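Local coordinates for molybdenum-binding-protein (PDB 1H9M) that binds molybdate in the cytoplasm of Azotobacter vinelandii as a trimer of two-domain subunits and probably serves molybdenum homeostasis, at residues A[27-32]-A[79-84]; A[87-92]-A[107-112]. One frame throughout, in Å; residues are numbered along the deposited sequence.

Contact 1. Residues A[27-32]-A[79-84]; sequences EVDILL and SARNIL. With MOO (molybdate ion), chain F.
R81 and E27 hold the two segments together through a doubled, end-on salt bridge. R81 NH1 donates to E27 OE1 at 3.0 Å, and R81 NH2 to E27 OE2 at 2.8 Å. The two flat groups do not share a plane: they are turned 65° apart, and both carboxylate oxygens are met from above their own plane. E27 runs straight out from its strand, with CG anti to the backbone N (chi1 177°), whereas R81 bends at chi2 and chi3 to bring its guanidinium across. D29 OD1 adds a long salt bridge to R81 NH2, 3.8 Å away, and makes the charged cluster a three-residue network. This polar end is the tight one, with E27 buried; towards D29, which is partly exposed, the grip slackens, and at the far end CD1 of L32 and CD1 of L84 come no closer than 4.7 Å. The loop 79-81 also holds molybdate: the backbone N of R81 donates to O1 at 2.9 Å and S79 OG to O2 at 2.6 Å. With R81 replaced by an alanine, E27 and D29 are likely to lose their countercharge, and T43 of the second subunit its bond from NH1. T43 and S46 of that subunit also bind the anion, an intersubunit molybdate site in a protein of TOBE (Mop-like) domains.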
loop_
_atom_site.group_PDB
_atom_site.type_symbol
_atom_site.label_atom_id
_atom_site.label_comp_id
_atom_site.label_asym_id
_atom_site.label_seq_id
_atom_site.Cartn_x
_atom_site.Cartn_y
_atom_site.Cartn_z
ATOM N N GLU A 27 1.623 -5.708 -16.434
ATOM C CA GLU A 27 2.581 -4.673 -16.139
ATOM C C GLU A 27 2.462 -3.583 -17.231
ATOM O O GLU A 27 2.596 -3.970 -18.410
ATOM C CB GLU A 27 4.014 -5.216 -16.132
ATOM C CG GLU A 27 4.971 -4.065 -15.902
ATOM C CD GLU A 27 6.428 -4.474 -15.884
ATOM O OE1 GLU A 27 6.818 -5.444 -15.224
ATOM O OE2 GLU A 27 7.186 -3.748 -16.588
ATOM N N VAL A 28 2.340 -2.353 -16.789
ATOM C CA VAL A 28 2.209 -1.219 -17.731
ATOM C C VAL A 28 3.348 -0.239 -17.508
ATOM O O VAL A 28 3.700 0.193 -16.401
ATOM C CB VAL A 28 0.863 -0.507 -17.482
ATOM C CG1 VAL A 28 0.660 0.567 -18.560
ATOM C CG2 VAL A 28 -0.328 -1.441 -17.399
ATOM N N ASP A 29 4.107 -0.023 -18.607
ATOM C CA ASP A 29 5.213 0.924 -18.534
ATOM C C ASP A 29 4.735 2.231 -19.168
ATOM O O ASP A 29 3.942 2.265 -20.101
ATOM C CB ASP A 29 6.453 0.386 -19.266
ATOM C CG ASP A 29 6.667 -1.054 -18.784
ATOM O OD1 ASP A 29 6.629 -1.234 -17.537
ATOM O OD2 ASP A 29 6.782 -1.987 -19.603
ATOM N N ILE A 30 5.041 3.290 -18.468
ATOM C CA ILE A 30 4.521 4.604 -18.807
ATOM C C ILE A 30 5.632 5.600 -18.931
ATOM O O ILE A 30 6.557 5.710 -18.150
ATOM C CB ILE A 30 3.535 5.129 -17.749
ATOM C CG1 ILE A 30 2.251 4.183 -17.781
ATOM C CG2 ILE A 30 3.017 6.521 -17.955
ATOM C CD1 ILE A 30 1.844 4.210 -16.315
ATOM N N LEU A 31 5.504 6.458 -20.004
ATOM C CA LEU A 31 6.512 7.528 -20.110
ATOM C C LEU A 31 5.823 8.782 -19.628
ATOM O O LEU A 31 4.730 9.154 -20.090
ATOM C CB LEU A 31 6.951 7.664 -21.578
ATOM C CG LEU A 31 7.915 8.839 -21.823
ATOM C CD1 LEU A 31 9.283 8.514 -21.266
ATOM C CD2 LEU A 31 7.986 9.059 -23.354
ATOM N N LEU A 32 6.435 9.433 -18.647
ATOM C CA LEU A 32 5.841 10.625 -18.082
ATOM C C LEU A 32 6.153 11.822 -18.977
ATOM O O LEU A 32 7.116 11.835 -19.718
ATOM C CB LEU A 32 6.231 10.958 -16.643
ATOM C CG LEU A 32 5.820 9.781 -15.710
ATOM C CD1 LEU A 32 6.197 10.203 -14.295
ATOM C CD2 LEU A 32 4.332 9.502 -15.824
ATOM N N SER A 79 13.859 -3.365 -5.650
ATOM C CA SER A 79 12.878 -3.923 -6.584
ATOM C C SER A 79 11.793 -2.910 -7.003
ATOM O O SER A 79 11.039 -2.992 -8.000
ATOM C CB SER A 79 12.027 -5.054 -5.985
ATOM O OG SER A 79 11.327 -4.638 -4.765
ATOM N N ALA A 80 11.695 -1.858 -6.151
ATOM C CA ALA A 80 10.688 -0.835 -6.488
ATOM C C ALA A 80 11.053 -0.199 -7.825
ATOM O O ALA A 80 12.142 0.349 -8.040
ATOM C CB ALA A 80 10.711 0.251 -5.382
ATOM N N ARG A 81 10.148 -0.340 -8.769
ATOM C CA ARG A 81 10.462 0.030 -10.164
ATOM C C ARG A 81 10.551 1.538 -10.421
ATOM O O ARG A 81 11.010 1.934 -11.516
ATOM C CB ARG A 81 9.396 -0.533 -11.071
ATOM C CG ARG A 81 9.320 -2.087 -11.148
ATOM C CD ARG A 81 10.581 -2.535 -11.929
ATOM N NE ARG A 81 10.449 -2.224 -13.350
ATOM C CZ ARG A 81 9.663 -2.971 -14.135
ATOM N NH1 ARG A 81 8.987 -4.055 -13.731
ATOM N NH2 ARG A 81 9.495 -2.601 -15.408
ATOM N N ASN A 82 9.981 2.373 -9.567
ATOM C CA ASN A 82 9.776 3.794 -9.788
ATOM C C ASN A 82 10.677 4.582 -8.851
ATOM O O ASN A 82 10.566 4.517 -7.622
ATOM C CB ASN A 82 8.310 4.205 -9.559
ATOM C CG ASN A 82 7.441 3.369 -10.490
ATOM O OD1 ASN A 82 7.786 3.329 -11.679
ATOM N ND2 ASN A 82 6.485 2.619 -9.982
ATOM N N ILE A 83 11.770 5.167 -9.430
ATOM C CA ILE A 83 12.665 5.951 -8.569
ATOM C C ILE A 83 12.797 7.326 -9.259
ATOM O O ILE A 83 13.045 7.425 -10.476
ATOM C CB ILE A 83 14.003 5.292 -8.254
ATOM C CG1 ILE A 83 13.838 3.924 -7.557
ATOM C CG2 ILE A 83 14.856 6.227 -7.393
ATOM C CD1 ILE A 83 15.069 3.068 -7.416
ATOM N N LEU A 84 12.288 8.380 -8.623
ATOM C CA LEU A 84 12.151 9.690 -9.272
ATOM C C LEU A 84 12.973 10.659 -8.432
ATOM O O LEU A 84 12.730 10.791 -7.249
ATOM C CB LEU A 84 10.691 10.125 -9.370
ATOM C CG LEU A 84 9.709 9.213 -10.107
ATOM C CD1 LEU A 84 8.292 9.778 -10.104
ATOM C CD2 LEU A 84 10.163 9.016 -11.547
HETATM MO MO MOO F . 8.315 -3.907 -7.528
HETATM O O1 MOO F . 8.082 -2.261 -8.052
HETATM O O2 MOO F . 9.021 -4.105 -5.902
HETATM O O3 MOO F . 6.685 -4.649 -7.324
HETATM O O4 MOO F . 9.080 -4.969 -8.750
#

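Contact 2. Residues A[87-92]-A[107-112]; sequences TVKTIE and GTEITS
E109 meets K89 across the surface of the sheet, and this single pair makes the whole contact between 87-92 and 107-112. The second segment enters at G107, whose positive phi (105°) would press a side chain against the preceding carbonyl O. T108 continues the loop as far as the strand. At E109 the strand proper begins. The glutamate is extended beyond CG, and its OE2 accepts a hydrogen bond from K89 NZ at 2.6 Å, a short salt bridge. The ammonium sits above the carboxylate plane, about 45° out of it, and lies unevenly over the group, since OE1 of E109 is 3.7 Å from the same NZ. K89 spans the gap with CG anti to its own backbone N (chi1 -179°) and a bend only at chi4; its CE also comes within 3.4 Å of E109 OE2. Strand 97-104 runs between the two segments in the antiparallel sheet that holds 82-93, 97-104 and 109-115, strands of the second TOBE domain, and K89 and T90 both face T101 on it, a classic beta bulge. The E109 side chain also touches T101. I110 then turns to the buried side, against F12 and I134, and T111 bonds T101 through the side-chain hydroxyls while its backbone N donates to OD1 of N10.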
loop_
_atom_site.group_PDB
_atom_site.type_symbol
_atom_site.label_atom_id
_atom_site.label_comp_id
_atom_site.label_asym_id
_atom_site.label_seq_id
_atom_site.Cartn_x
_atom_site.Cartn_y
_atom_site.Cartn_z
ATOM N N THR A 87 14.535 17.446 -5.769
ATOM C CA THR A 87 14.836 18.336 -4.656
ATOM C C THR A 87 13.624 18.651 -3.764
ATOM O O THR A 87 12.568 18.956 -4.297
ATOM C CB THR A 87 15.546 19.621 -5.129
ATOM O OG1 THR A 87 15.937 20.375 -3.990
ATOM C CG2 THR A 87 14.638 20.437 -6.018
ATOM N N VAL A 88 13.838 18.584 -2.467
ATOM C CA VAL A 88 12.766 18.912 -1.543
ATOM C C VAL A 88 12.301 20.338 -1.766
ATOM O O VAL A 88 13.159 21.253 -1.871
ATOM C CB VAL A 88 13.152 18.717 -0.082
ATOM C CG1 VAL A 88 12.026 19.226 0.833
ATOM C CG2 VAL A 88 13.522 17.266 0.210
ATOM N N LYS A 89 11.039 20.531 -2.009
ATOM C CA LYS A 89 10.432 21.853 -2.190
ATOM C C LYS A 89 9.861 22.341 -0.868
ATOM O O LYS A 89 10.184 23.457 -0.397
ATOM C CB LYS A 89 9.371 21.761 -3.277
ATOM C CG LYS A 89 8.643 23.046 -3.616
ATOM C CD LYS A 89 7.425 22.760 -4.482
ATOM C CE LYS A 89 6.532 23.982 -4.606
ATOM N NZ LYS A 89 5.089 23.594 -4.642
ATOM N N THR A 90 8.857 21.630 -0.332
ATOM C CA THR A 90 8.210 22.035 0.903
ATOM C C THR A 90 8.085 20.844 1.883
ATOM O O THR A 90 8.173 19.676 1.483
ATOM C CB THR A 90 6.791 22.555 0.679
ATOM O OG1 THR A 90 5.982 21.585 0.001
ATOM C CG2 THR A 90 6.724 23.810 -0.198
ATOM N N ILE A 91 8.087 21.172 3.167
ATOM C CA ILE A 91 7.826 20.216 4.239
ATOM C C ILE A 91 6.747 20.804 5.151
ATOM O O ILE A 91 6.850 21.945 5.615
ATOM C CB ILE A 91 9.029 19.794 5.066
ATOM C CG1 ILE A 91 10.143 19.257 4.147
ATOM C CG2 ILE A 91 8.690 18.703 6.080
ATOM C CD1 ILE A 91 11.378 18.762 4.854
ATOM N N GLU A 92 5.689 19.999 5.319
ATOM C CA GLU A 92 4.674 20.421 6.291
ATOM C C GLU A 92 4.705 19.397 7.430
ATOM O O GLU A 92 4.321 18.253 7.153
ATOM C CB GLU A 92 3.300 20.550 5.692
ATOM C CG GLU A 92 2.399 21.162 6.771
ATOM C CD GLU A 92 0.986 21.378 6.293
ATOM O OE1 GLU A 92 0.661 21.007 5.147
ATOM O OE2 GLU A 92 0.211 21.927 7.099
ATOM N N GLY A 107 9.630 20.007 -13.733
ATOM C CA GLY A 107 8.751 20.737 -12.838
ATOM C C GLY A 107 7.610 19.894 -12.286
ATOM O O GLY A 107 6.657 20.437 -11.730
ATOM N N THR A 108 7.663 18.581 -12.475
ATOM C CA THR A 108 6.637 17.711 -11.907
ATOM C C THR A 108 6.893 17.617 -10.404
ATOM O O THR A 108 8.073 17.489 -10.039
ATOM C CB THR A 108 6.682 16.334 -12.571
ATOM O OG1 THR A 108 6.395 16.510 -13.966
ATOM C CG2 THR A 108 5.710 15.378 -11.916
ATOM N N GLU A 109 5.871 17.711 -9.573
ATOM C CA GLU A 109 6.071 17.616 -8.121
ATOM C C GLU A 109 5.622 16.227 -7.618
ATOM O O GLU A 109 4.641 15.766 -8.194
ATOM C CB GLU A 109 5.155 18.596 -7.392
ATOM C CG GLU A 109 5.478 20.067 -7.534
ATOM C CD GLU A 109 4.549 20.934 -6.707
ATOM O OE1 GLU A 109 3.714 20.414 -5.934
ATOM O OE2 GLU A 109 4.667 22.174 -6.811
ATOM N N ILE A 110 6.195 15.718 -6.523
ATOM C CA ILE A 110 5.636 14.440 -6.007
ATOM C C ILE A 110 5.565 14.598 -4.500
ATOM O O ILE A 110 6.483 15.208 -3.960
ATOM C CB ILE A 110 6.467 13.197 -6.363
ATOM C CG1 ILE A 110 5.913 11.914 -5.698
ATOM C CG2 ILE A 110 7.905 13.356 -5.962
ATOM C CD1 ILE A 110 6.139 10.620 -6.440
ATOM N N THR A 111 4.460 14.201 -3.852
ATOM C CA THR A 111 4.359 14.401 -2.423
ATOM C C THR A 111 4.398 13.017 -1.747
ATOM O O THR A 111 3.729 12.072 -2.190
ATOM C CB THR A 111 3.023 15.087 -2.148
ATOM O OG1 THR A 111 3.047 16.375 -2.850
ATOM C CG2 THR A 111 2.765 15.332 -0.675
ATOM N N SER A 112 5.069 12.998 -0.621
ATOM C CA SER A 112 5.194 11.750 0.159
ATOM C C SER A 112 4.797 12.039 1.582
ATOM O O SER A 112 4.952 13.188 2.083
ATOM C CB SER A 112 6.669 11.282 0.116
ATOM O OG SER A 112 6.903 10.356 1.141
#

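In the fold
Contact 1 closes before contact 2 opens, and the two share strand 82-93: its start and the turn before it serve contact 1, its later part contact 2. Their centres are about 19 Å apart, on opposite sides of the chain's centre. Contact 1 joins the first TOBE domain to the second, tying strand 25-32 of the first antiparallel sheet to the entry of the second, close to an anion site shared with another subunit. Contact 2 stays within the second sheet, reaching over strand 97-104 to its outermost strand within the chain, 109-115. One long strand thus links the join between the two halves, at a molybdate, to the exposed surface of the second domain.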